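Neural-cadherin (Drosophila melanogaster, PDB 3UBF) mediates calcium-dependent, mainly homophilic adhesion between cells through a chain of extracellular cadherin domains, of which this piece holds three. Local coordinates at residues D59-G64 against D134-H139; F11-G16 against V96-D101; P42-E47 against I69-I74. All coordinates share one frame; numbering follows the deposited sequence.

Interaction 1 of 3, residues D59-G64 against D134-H139; sequences DYEELG and DPDTDH. With ZN (zinc ion), chain B; ZN (zinc ion), chain G; ZN (zinc ion), chain H; CA (calcium ion), chain T.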
loop_
_atom_site.group_PDB
_atom_site.type_symbol
_atom_site.label_atom_id
_atom_site.label_comp_id
_atom_site.label_asym_id
_atom_site.label_seq_id
_atom_site.Cartn_x
_atom_site.Cartn_y
_atom_site.Cartn_z
ATOM N N ASP A 59 21.786 -9.312 1.365
ATOM C CA ASP A 59 20.848 -8.627 0.497
ATOM C C ASP A 59 20.168 -9.680 -0.372
ATOM O O ASP A 59 20.738 -10.199 -1.329
ATOM C CB ASP A 59 21.581 -7.584 -0.326
ATOM C CG ASP A 59 20.658 -6.733 -1.159
ATOM O OD1 ASP A 59 19.423 -6.959 -1.146
ATOM O OD2 ASP A 59 21.180 -5.823 -1.836
ATOM N N TYR A 60 18.943 -10.010 0.021
ATOM C CA TYR A 60 18.127 -11.052 -0.597
ATOM C C TYR A 60 18.005 -10.896 -2.113
ATOM O O TYR A 60 18.090 -11.877 -2.855
ATOM C CB TYR A 60 16.749 -11.023 0.061
ATOM C CG TYR A 60 15.736 -11.973 -0.516
ATOM C CD1 TYR A 60 15.583 -13.256 0.003
ATOM C CD2 TYR A 60 14.892 -11.573 -1.556
ATOM C CE1 TYR A 60 14.636 -14.117 -0.501
ATOM C CE2 TYR A 60 13.947 -12.429 -2.070
ATOM C CZ TYR A 60 13.821 -13.704 -1.537
ATOM O OH TYR A 60 12.885 -14.568 -2.060
ATOM N N GLU A 61 17.796 -9.659 -2.555
ATOM C CA GLU A 61 17.650 -9.332 -3.971
ATOM C C GLU A 61 18.916 -9.663 -4.749
ATOM O O GLU A 61 18.847 -9.993 -5.933
ATOM C CB GLU A 61 17.298 -7.849 -4.152
ATOM C CG GLU A 61 15.865 -7.472 -3.767
ATOM C CD GLU A 61 15.598 -7.481 -2.263
ATOM O OE1 GLU A 61 16.511 -7.751 -1.451
ATOM O OE2 GLU A 61 14.455 -7.210 -1.876
ATOM N N GLU A 62 20.063 -9.577 -4.073
ATOM C CA GLU A 62 21.358 -9.854 -4.695
ATOM C C GLU A 62 21.732 -11.345 -4.757
ATOM O O GLU A 62 22.695 -11.712 -5.441
ATOM C CB GLU A 62 22.469 -9.014 -4.046
ATOM C CG GLU A 62 22.520 -7.589 -4.606
ATOM C CD GLU A 62 23.519 -6.670 -3.902
ATOM O OE1 GLU A 62 24.577 -7.147 -3.412
ATOM O OE2 GLU A 62 23.242 -5.448 -3.861
ATOM N N LEU A 63 20.972 -12.192 -4.057
ATOM C CA LEU A 63 21.168 -13.645 -4.098
ATOM C C LEU A 63 20.625 -14.225 -5.402
ATOM O O LEU A 63 19.740 -13.626 -6.043
ATOM C CB LEU A 63 20.474 -14.325 -2.913
ATOM C CG LEU A 63 20.818 -13.853 -1.497
ATOM C CD1 LEU A 63 20.021 -14.611 -0.475
ATOM C CD2 LEU A 63 22.294 -14.009 -1.224
ATOM N N GLY A 64 21.140 -15.395 -5.790
ATOM C CA GLY A 64 20.628 -16.110 -6.965
ATOM C C GLY A 64 19.155 -16.445 -6.780
ATOM O O GLY A 64 18.622 -16.286 -5.678
ATOM N N ASP A 134 5.612 -0.357 -2.783
ATOM C CA ASP A 134 6.107 -1.656 -2.353
ATOM C C ASP A 134 6.675 -1.436 -0.963
ATOM O O ASP A 134 7.580 -0.622 -0.792
ATOM C CB ASP A 134 7.181 -2.193 -3.311
ATOM C CG ASP A 134 7.485 -3.674 -3.098
ATOM O OD1 ASP A 134 7.723 -4.103 -1.951
ATOM O OD2 ASP A 134 7.512 -4.427 -4.095
ATOM N N PRO A 135 6.120 -2.138 0.047
ATOM C CA PRO A 135 6.670 -2.017 1.406
ATOM C C PRO A 135 8.142 -2.400 1.452
ATOM O O PRO A 135 8.854 -1.978 2.370
ATOM C CB PRO A 135 5.812 -2.982 2.249
ATOM C CG PRO A 135 5.061 -3.827 1.271
ATOM C CD PRO A 135 4.908 -2.982 0.020
ATOM N N ASP A 136 8.592 -3.185 0.468
ATOM C CA ASP A 136 10.022 -3.428 0.294
ATOM C C ASP A 136 10.713 -2.311 -0.491
ATOM O O ASP A 136 10.523 -2.133 -1.698
ATOM C CB ASP A 136 10.305 -4.797 -0.332
ATOM C CG ASP A 136 11.725 -5.273 -0.065
ATOM O OD1 ASP A 136 12.640 -4.422 0.025
ATOM O OD2 ASP A 136 11.934 -6.495 0.059
ATOM N N THR A 137 11.528 -1.570 0.238
ATOM C CA THR A 137 12.300 -0.434 -0.251
ATOM C C THR A 137 13.271 -0.772 -1.389
ATOM O O THR A 137 13.684 0.102 -2.140
ATOM C CB THR A 137 13.027 0.180 0.968
ATOM O OG1 THR A 137 12.255 1.289 1.438
ATOM C CG2 THR A 137 14.477 0.616 0.675
ATOM N N ASP A 138 13.591 -2.054 -1.518
ATOM C CA ASP A 138 14.622 -2.532 -2.429
ATOM C C ASP A 138 14.044 -3.079 -3.734
ATOM O O ASP A 138 14.752 -3.707 -4.519
ATOM C CB ASP A 138 15.440 -3.628 -1.722
ATOM C CG ASP A 138 16.897 -3.582 -2.083
ATOM O OD1 ASP A 138 17.286 -2.645 -2.818
ATOM O OD2 ASP A 138 17.664 -4.475 -1.633
ATOM N N HIS A 139 12.755 -2.835 -3.949
ATOM C CA HIS A 139 12.001 -3.395 -5.070
ATOM C C HIS A 139 11.645 -2.312 -6.057
ATOM O O HIS A 139 11.473 -1.165 -5.680
ATOM C CB HIS A 139 10.707 -4.022 -4.569
ATOM C CG HIS A 139 10.892 -5.351 -3.915
ATOM N ND1 HIS A 139 9.873 -6.270 -3.806
ATOM C CD2 HIS A 139 11.976 -5.921 -3.335
ATOM C CE1 HIS A 139 10.322 -7.347 -3.189
ATOM N NE2 HIS A 139 11.594 -7.161 -2.892
HETATM ZN ZN ZN B . 13.781 -7.221 -0.092
HETATM ZN ZN ZN G . 7.876 -6.051 -3.867
HETATM ZN ZN ZN H . 19.736 -4.327 -2.314
HETATM CA CA CA T . 16.896 -6.318 0.262
HETATM O O HOH W 1 14.530 -6.523 1.097
HETATM O O HOH W 2 19.736 -2.953 -0.709
HETATM O O HOH W 3 19.582 -5.015 -3.960
HETATM O O HOH W 4 18.157 -5.164 1.769
#
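Glu61 and Asp138 bring their CA atoms to 7.6 Å across the joint between the first two cadherin domains of this three-domain piece, the glutamate on the 3-10 turn 60-62 and the aspartate inside the type I turn from Asp136 to His139. The segments meet through metals, in the acidic linker site that in cadherins usually holds three calcium ions; here one calcium and two zincs sit between them. Glu61 is the main bridge: its chain bends about CB-CG (chi2 72°), which brings the carboxylate between two ions, one for each oxygen. Glu61 OE2 binds the zinc of chain B at 1.9 Å, joined there by Asp136 OD2 at 2.0 Å and by Asp98. Glu61 OE1 goes to the calcium at 2.3 Å, whose shell also includes Glu13. Asp138 OD2 is shared, lying 2.8 Å from that calcium and 2.2 Å from the zinc of chain H. This second zinc takes Asp59 OD2 at 2.1 Å, with two waters filling out its shell; the Asp59 and Asp138 side chains approach from opposite directions, their carboxylate planes 17° apart. Asp136 is steadied by an Asx turn, its OD1 accepting from Asp138 N at 3.0 Å. The His139 ring stands across the Glu61 carboxylate, with Glu61 OE2 in plane at its edge and Asp136 CB over one face. On the ring's far side His139 ND1 joins Asp134 and Asp185 on a third zinc. Without the cations, the four acids gathered here would probably repel one another, so the joint is likely to depend on bound metal.

Interaction 2 of 3, residues F11-G16 against V96-D101; sequences FTEADG and VKDVND. With ZN (zinc ion), chain B; CA (calcium ion), chain T.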
loop_
_atom_site.group_PDB
_atom_site.type_symbol
_atom_site.label_atom_id
_atom_site.label_comp_id
_atom_site.label_asym_id
_atom_site.label_seq_id
_atom_site.Cartn_x
_atom_site.Cartn_y
_atom_site.Cartn_z
ATOM N N PHE A 11 17.299 -18.019 7.868
ATOM C CA PHE A 11 17.484 -16.718 8.494
ATOM C C PHE A 11 16.868 -15.619 7.638
ATOM O O PHE A 11 16.678 -15.779 6.437
ATOM C CB PHE A 11 18.967 -16.435 8.759
ATOM C CG PHE A 11 19.526 -17.219 9.898
ATOM C CD1 PHE A 11 20.343 -18.320 9.659
ATOM C CD2 PHE A 11 19.198 -16.892 11.212
ATOM C CE1 PHE A 11 20.842 -19.074 10.710
ATOM C CE2 PHE A 11 19.697 -17.649 12.285
ATOM C CZ PHE A 11 20.519 -18.743 12.029
ATOM N N THR A 12 16.533 -14.502 8.262
ATOM C CA THR A 12 15.974 -13.403 7.507
ATOM C C THR A 12 17.120 -12.619 6.895
ATOM O O THR A 12 18.268 -12.803 7.267
ATOM C CB THR A 12 15.111 -12.494 8.378
ATOM O OG1 THR A 12 15.942 -11.844 9.341
ATOM C CG2 THR A 12 14.021 -13.305 9.085
ATOM N N GLU A 13 16.804 -11.766 5.936
ATOM C CA GLU A 13 17.755 -10.805 5.404
ATOM C C GLU A 13 18.394 -10.013 6.545
ATOM O O GLU A 13 19.615 -9.853 6.586
ATOM C CB GLU A 13 17.032 -9.886 4.421
ATOM C CG GLU A 13 17.875 -8.803 3.827
ATOM C CD GLU A 13 17.157 -8.057 2.728
ATOM O OE1 GLU A 13 16.076 -7.457 2.965
ATOM O OE2 GLU A 13 17.700 -8.064 1.607
ATOM N N ALA A 14 17.566 -9.557 7.483
ATOM C CA ALA A 14 18.003 -8.725 8.594
ATOM C C ALA A 14 18.947 -9.434 9.562
ATOM O O ALA A 14 19.840 -8.796 10.120
ATOM C CB ALA A 14 16.808 -8.177 9.344
ATOM N N ASP A 15 18.765 -10.737 9.776
ATOM C CA ASP A 15 19.707 -11.488 10.617
ATOM C C ASP A 15 21.149 -11.330 10.125
ATOM O O ASP A 15 22.091 -11.563 10.882
ATOM C CB ASP A 15 19.372 -12.987 10.670
ATOM C CG ASP A 15 18.027 -13.274 11.297
ATOM O OD1 ASP A 15 17.604 -12.544 12.219
ATOM O OD2 ASP A 15 17.384 -14.250 10.862
ATOM N N GLY A 16 21.320 -10.954 8.863
ATOM C CA GLY A 16 22.654 -10.761 8.309
ATOM C C GLY A 16 22.988 -9.325 7.941
ATOM O O GLY A 16 23.659 -9.099 6.939
ATOM N N VAL A 96 17.448 -17.768 2.942
ATOM C CA VAL A 96 17.278 -16.373 3.379
ATOM C C VAL A 96 15.864 -15.886 3.075
ATOM O O VAL A 96 15.373 -15.986 1.948
ATOM C CB VAL A 96 18.310 -15.425 2.715
ATOM C CG1 VAL A 96 18.096 -13.955 3.135
ATOM C CG2 VAL A 96 19.735 -15.872 3.031
ATOM N N LYS A 97 15.210 -15.372 4.105
ATOM C CA LYS A 97 13.861 -14.851 3.985
ATOM C C LYS A 97 13.885 -13.328 3.920
ATOM O O LYS A 97 14.460 -12.665 4.786
ATOM C CB LYS A 97 12.991 -15.346 5.145
ATOM C CG LYS A 97 11.891 -16.353 4.765
ATOM C CD LYS A 97 12.371 -17.507 3.867
ATOM C CE LYS A 97 11.218 -18.465 3.495
ATOM N NZ LYS A 97 10.019 -17.800 2.855
ATOM N N ASP A 98 13.285 -12.787 2.866
ATOM C CA ASP A 98 13.115 -11.352 2.724
ATOM C C ASP A 98 11.815 -10.978 3.433
ATOM O O ASP A 98 10.725 -11.125 2.864
ATOM C CB ASP A 98 13.045 -11.002 1.237
ATOM C CG ASP A 98 13.237 -9.535 0.971
ATOM O OD1 ASP A 98 13.450 -8.770 1.935
ATOM O OD2 ASP A 98 13.171 -9.137 -0.214
ATOM N N VAL A 99 11.909 -10.524 4.680
ATOM C CA VAL A 99 10.691 -10.314 5.493
ATOM C C VAL A 99 9.973 -8.988 5.167
ATOM O O VAL A 99 8.863 -8.737 5.650
ATOM C CB VAL A 99 10.944 -10.500 7.031
ATOM N N ASN A 100 10.612 -8.173 4.327
ATOM C CA ASN A 100 10.054 -6.928 3.829
ATOM C C ASN A 100 9.208 -7.189 2.565
ATOM O O ASN A 100 8.450 -6.321 2.101
ATOM C CB ASN A 100 11.187 -5.950 3.476
ATOM C CG ASN A 100 12.346 -5.949 4.500
ATOM O OD1 ASN A 100 12.658 -6.966 5.143
ATOM N ND2 ASN A 100 13.002 -4.798 4.629
ATOM N N ASP A 101 9.344 -8.400 2.027
ATOM C CA ASP A 101 8.796 -8.772 0.728
ATOM C C ASP A 101 7.284 -9.030 0.799
ATOM O O ASP A 101 6.848 -10.180 0.848
ATOM C CB ASP A 101 9.539 -10.018 0.210
ATOM C CG ASP A 101 9.373 -10.239 -1.294
ATOM O OD1 ASP A 101 8.555 -9.539 -1.926
ATOM O OD2 ASP A 101 10.066 -11.127 -1.850
HETATM ZN ZN ZN B . 13.781 -7.221 -0.092
HETATM CA CA CA T . 16.896 -6.318 0.262
HETATM O O HOH W 1 14.530 -6.523 1.097
HETATM O O HOH W 4 18.157 -5.164 1.769
#
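Lys97 O accepts from Glu13 N at 2.8 Å and is also approached by the CA-H of Thr12. This is the last rung of a parallel pairing between strands 3-12 and 88-97, which joins the edge strand to its neighbour in a sheet of the first cadherin domain of this piece, a Greek-key beta sandwich. One step back, Lys97 N donates to Phe11 O at 2.8 Å, and the CA-H of Val96 meets the same carbonyl. Beyond Thr12 the chain leaves the strand in a short 3-10 turn. Asp15 N gives a bond to Thr12 OG1 at 3.1 Å, an ST motif. It is answered by Thr12 N, which meets Asp15 OD2 at 2.7 Å from above the carboxylate, 46° out of its plane. Just past the paired residues, the two chains bring Glu13 and Asp98 side by side to the metals of the linker. Glu13 reaches there on an extended chain, CG lying opposite the backbone N (chi1 178°), and its OE2 binds the calcium at 2.3 Å while accepting a hydrogen bond from Tyr60 N. Asp98 holds the zinc of chain B with both oxygens, OD2 the nearer at 2.0 Å. Glu13 OE1 and Asp98 OD1, two acceptors, come within 3.1 Å with their carboxylates turned 69° apart, a closeness the neighbouring cations would probably make tolerable. The Val96 side chain packs against the backbone at the start of Glu13, CG1 lying 3.8 Å from Glu13 N.

Interaction 3 of 3, residues P42-E47 against I69-I74; sequences PWVTVE and IDFWVI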
loop_
_atom_site.group_PDB
_atom_site.type_symbol
_atom_site.label_atom_id
_atom_site.label_comp_id
_atom_site.label_asym_id
_atom_site.label_seq_id
_atom_site.Cartn_x
_atom_site.Cartn_y
_atom_site.Cartn_z
ATOM N N PRO A 42 30.511 -14.608 -0.937
ATOM C CA PRO A 42 30.450 -13.168 -0.718
ATOM C C PRO A 42 29.722 -12.821 0.578
ATOM O O PRO A 42 29.962 -11.769 1.171
ATOM C CB PRO A 42 29.671 -12.650 -1.938
ATOM C CG PRO A 42 29.665 -13.772 -2.923
ATOM C CD PRO A 42 29.699 -15.017 -2.096
ATOM N N TRP A 43 28.878 -13.732 1.032
ATOM C CA TRP A 43 27.951 -13.432 2.107
ATOM C C TRP A 43 28.398 -13.929 3.474
ATOM O O TRP A 43 27.953 -13.402 4.493
ATOM C CB TRP A 43 26.555 -13.966 1.754
ATOM C CG TRP A 43 26.091 -13.494 0.400
ATOM C CD1 TRP A 43 25.996 -14.237 -0.738
ATOM C CD2 TRP A 43 25.708 -12.158 0.044
ATOM N NE1 TRP A 43 25.563 -13.452 -1.781
ATOM C CE2 TRP A 43 25.376 -12.172 -1.328
ATOM C CE3 TRP A 43 25.602 -10.954 0.757
ATOM C CZ2 TRP A 43 24.943 -11.031 -2.004
ATOM C CZ3 TRP A 43 25.168 -9.814 0.082
ATOM C CH2 TRP A 43 24.845 -9.863 -1.284
ATOM N N VAL A 44 29.266 -14.931 3.500
ATOM C CA VAL A 44 29.651 -15.548 4.762
ATOM C C VAL A 44 31.120 -15.916 4.788
ATOM O O VAL A 44 31.669 -16.340 3.772
ATOM C CB VAL A 44 28.811 -16.834 5.094
ATOM C CG1 VAL A 44 27.358 -16.495 5.437
ATOM C CG2 VAL A 44 28.879 -17.853 3.965
ATOM N N THR A 45 31.753 -15.722 5.946
ATOM C CA THR A 45 33.033 -16.360 6.257
ATOM C C THR A 45 32.734 -17.440 7.274
ATOM O O THR A 45 31.714 -17.385 7.966
ATOM C CB THR A 45 34.068 -15.392 6.880
ATOM O OG1 THR A 45 33.525 -14.798 8.064
ATOM C CG2 THR A 45 34.461 -14.303 5.908
ATOM N N VAL A 46 33.619 -18.428 7.361
ATOM C CA VAL A 46 33.488 -19.486 8.361
ATOM C C VAL A 46 34.708 -19.448 9.248
ATOM O O VAL A 46 35.829 -19.515 8.756
ATOM C CB VAL A 46 33.338 -20.869 7.713
ATOM C CG1 VAL A 46 33.534 -21.959 8.741
ATOM C CG2 VAL A 46 31.969 -20.999 7.075
ATOM N N GLU A 47 34.488 -19.315 10.552
ATOM C CA GLU A 47 35.593 -19.311 11.506
ATOM C C GLU A 47 36.155 -20.712 11.687
ATOM O O GLU A 47 35.522 -21.700 11.324
ATOM C CB GLU A 47 35.160 -18.744 12.861
ATOM C CG GLU A 47 34.814 -17.257 12.859
ATOM C CD GLU A 47 36.026 -16.343 12.713
ATOM O OE1 GLU A 47 36.096 -15.633 11.683
ATOM O OE2 GLU A 47 36.908 -16.326 13.618
ATOM N N ILE A 69 22.243 -18.763 0.775
ATOM C CA ILE A 69 23.673 -18.665 0.891
ATOM C C ILE A 69 24.106 -20.114 0.945
ATOM O O ILE A 69 23.846 -20.828 1.921
ATOM C CB ILE A 69 24.102 -17.823 2.089
ATOM C CG1 ILE A 69 23.703 -16.362 1.831
ATOM C CG2 ILE A 69 25.605 -17.899 2.269
ATOM C CD1 ILE A 69 23.543 -15.522 3.049
ATOM N N ASP A 70 24.707 -20.555 -0.158
ATOM C CA ASP A 70 24.994 -21.962 -0.388
ATOM C C ASP A 70 26.502 -22.139 -0.491
ATOM O O ASP A 70 27.140 -21.618 -1.403
ATOM C CB ASP A 70 24.279 -22.454 -1.663
ATOM C CG ASP A 70 24.114 -23.981 -1.710
ATOM O OD1 ASP A 70 24.715 -24.684 -0.864
ATOM O OD2 ASP A 70 23.382 -24.482 -2.604
ATOM N N PHE A 71 27.069 -22.874 0.455
ATOM C CA PHE A 71 28.515 -23.048 0.511
ATOM C C PHE A 71 28.876 -24.375 1.149
ATOM O O PHE A 71 28.039 -25.027 1.765
ATOM C CB PHE A 71 29.178 -21.892 1.277
ATOM C CG PHE A 71 28.714 -21.760 2.696
ATOM C CD1 PHE A 71 27.491 -21.176 2.991
ATOM C CD2 PHE A 71 29.500 -22.232 3.743
ATOM C CE1 PHE A 71 27.058 -21.056 4.321
ATOM C CE2 PHE A 71 29.076 -22.115 5.075
ATOM C CZ PHE A 71 27.853 -21.520 5.363
ATOM N N TRP A 72 30.137 -24.752 0.995
ATOM C CA TRP A 72 30.660 -25.980 1.558
ATOM C C TRP A 72 31.691 -25.661 2.638
ATOM O O TRP A 72 32.330 -24.612 2.614
ATOM C CB TRP A 72 31.300 -26.827 0.455
ATOM C CG TRP A 72 30.327 -27.525 -0.455
ATOM C CD1 TRP A 72 29.666 -26.984 -1.509
ATOM C CD2 TRP A 72 29.934 -28.901 -0.396
ATOM N NE1 TRP A 72 28.871 -27.933 -2.111
ATOM C CE2 TRP A 72 29.018 -29.119 -1.447
ATOM C CE3 TRP A 72 30.263 -29.974 0.448
ATOM C CZ2 TRP A 72 28.425 -30.367 -1.680
ATOM C CZ3 TRP A 72 29.668 -31.219 0.213
ATOM C CH2 TRP A 72 28.763 -31.400 -0.843
ATOM N N VAL A 73 31.838 -26.568 3.589
ATOM C CA VAL A 73 32.881 -26.443 4.590
ATOM C C VAL A 73 33.764 -27.690 4.596
ATOM O O VAL A 73 33.329 -28.779 4.223
ATOM C CB VAL A 73 32.303 -26.167 5.998
ATOM C CG1 VAL A 73 31.402 -24.931 5.968
ATOM C CG2 VAL A 73 31.540 -27.378 6.521
ATOM N N ILE A 74 35.018 -27.501 4.984
ATOM C CA ILE A 74 35.961 -28.588 5.181
ATOM C C ILE A 74 36.184 -28.704 6.683
ATOM O O ILE A 74 36.447 -27.704 7.359
ATOM C CB ILE A 74 37.284 -28.335 4.400
ATOM C CG1 ILE A 74 37.191 -28.886 2.974
ATOM C CG2 ILE A 74 38.496 -28.952 5.111
ATOM C CD1 ILE A 74 36.169 -28.196 2.092
#
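The hydrophobic core of the first cadherin domain's beta sandwich is built here, where Val44 and Val46 of edge strand 44-46 in one sheet face Ile69, Phe71 and Val73 of strand 68-76 in the other. The two strand segments run nearly parallel, 11° apart, with their axes 9.4 Å from each other, and alternate residues of both turn inward. Val44 CG2 is the methyl shared by two partners. It sits over one face of the Phe71 ring in a CH-pi contact, 3.8 Å from the centroid and 18° off the ring normal. The same methyl meets Ile69 CG2 at 3.7 Å. Ile69 has CG2 opposite its backbone N and CG1 beside it (chi1 -68°), which sends one branch to Val44 and the other to Trp43, just ahead of strand 44-46: CD1 lies 3.6 Å from Trp43 CB, the two side chains crossing at about a right angle. Replacing Ile69 with an alanine would probably leave Trp43 CB and Val44 CG2 without their facing methyls and set the indole looser on this side. Trp43 is also held by Leu63 and by a cation-pi contact with Lys56, while Val52 packs on both valines and on Phe71 from the next strand. Toward the C-terminal ends one methyl of Val46 carries the contact: CG2 touches Phe71 CE2 at 3.7 Å and Val73 CG1 at 4.1 Å.

Interaction 3 is buried and wholly apolar, joining the two sheets of the first domain of this piece; interactions 1 and 2 are partly buried and polar, gathered at that domain's linker end with centres about 9 Å apart. Interaction 2 pairs strands within one sheet by backbone bonds, whereas interaction 1 crosses between domains and relies on metal bonds. Those two share the calcium and a zinc: 11-16 and 96-101 bring further acids, Glu13 and Asp98, to the ions held by 59-64 and 134-139. The core connects to both: Trp43 and Ile69 of interaction 3 pack on Leu63, and Ile69 touches Val96, putting apolar side chains behind the metal-binding loops.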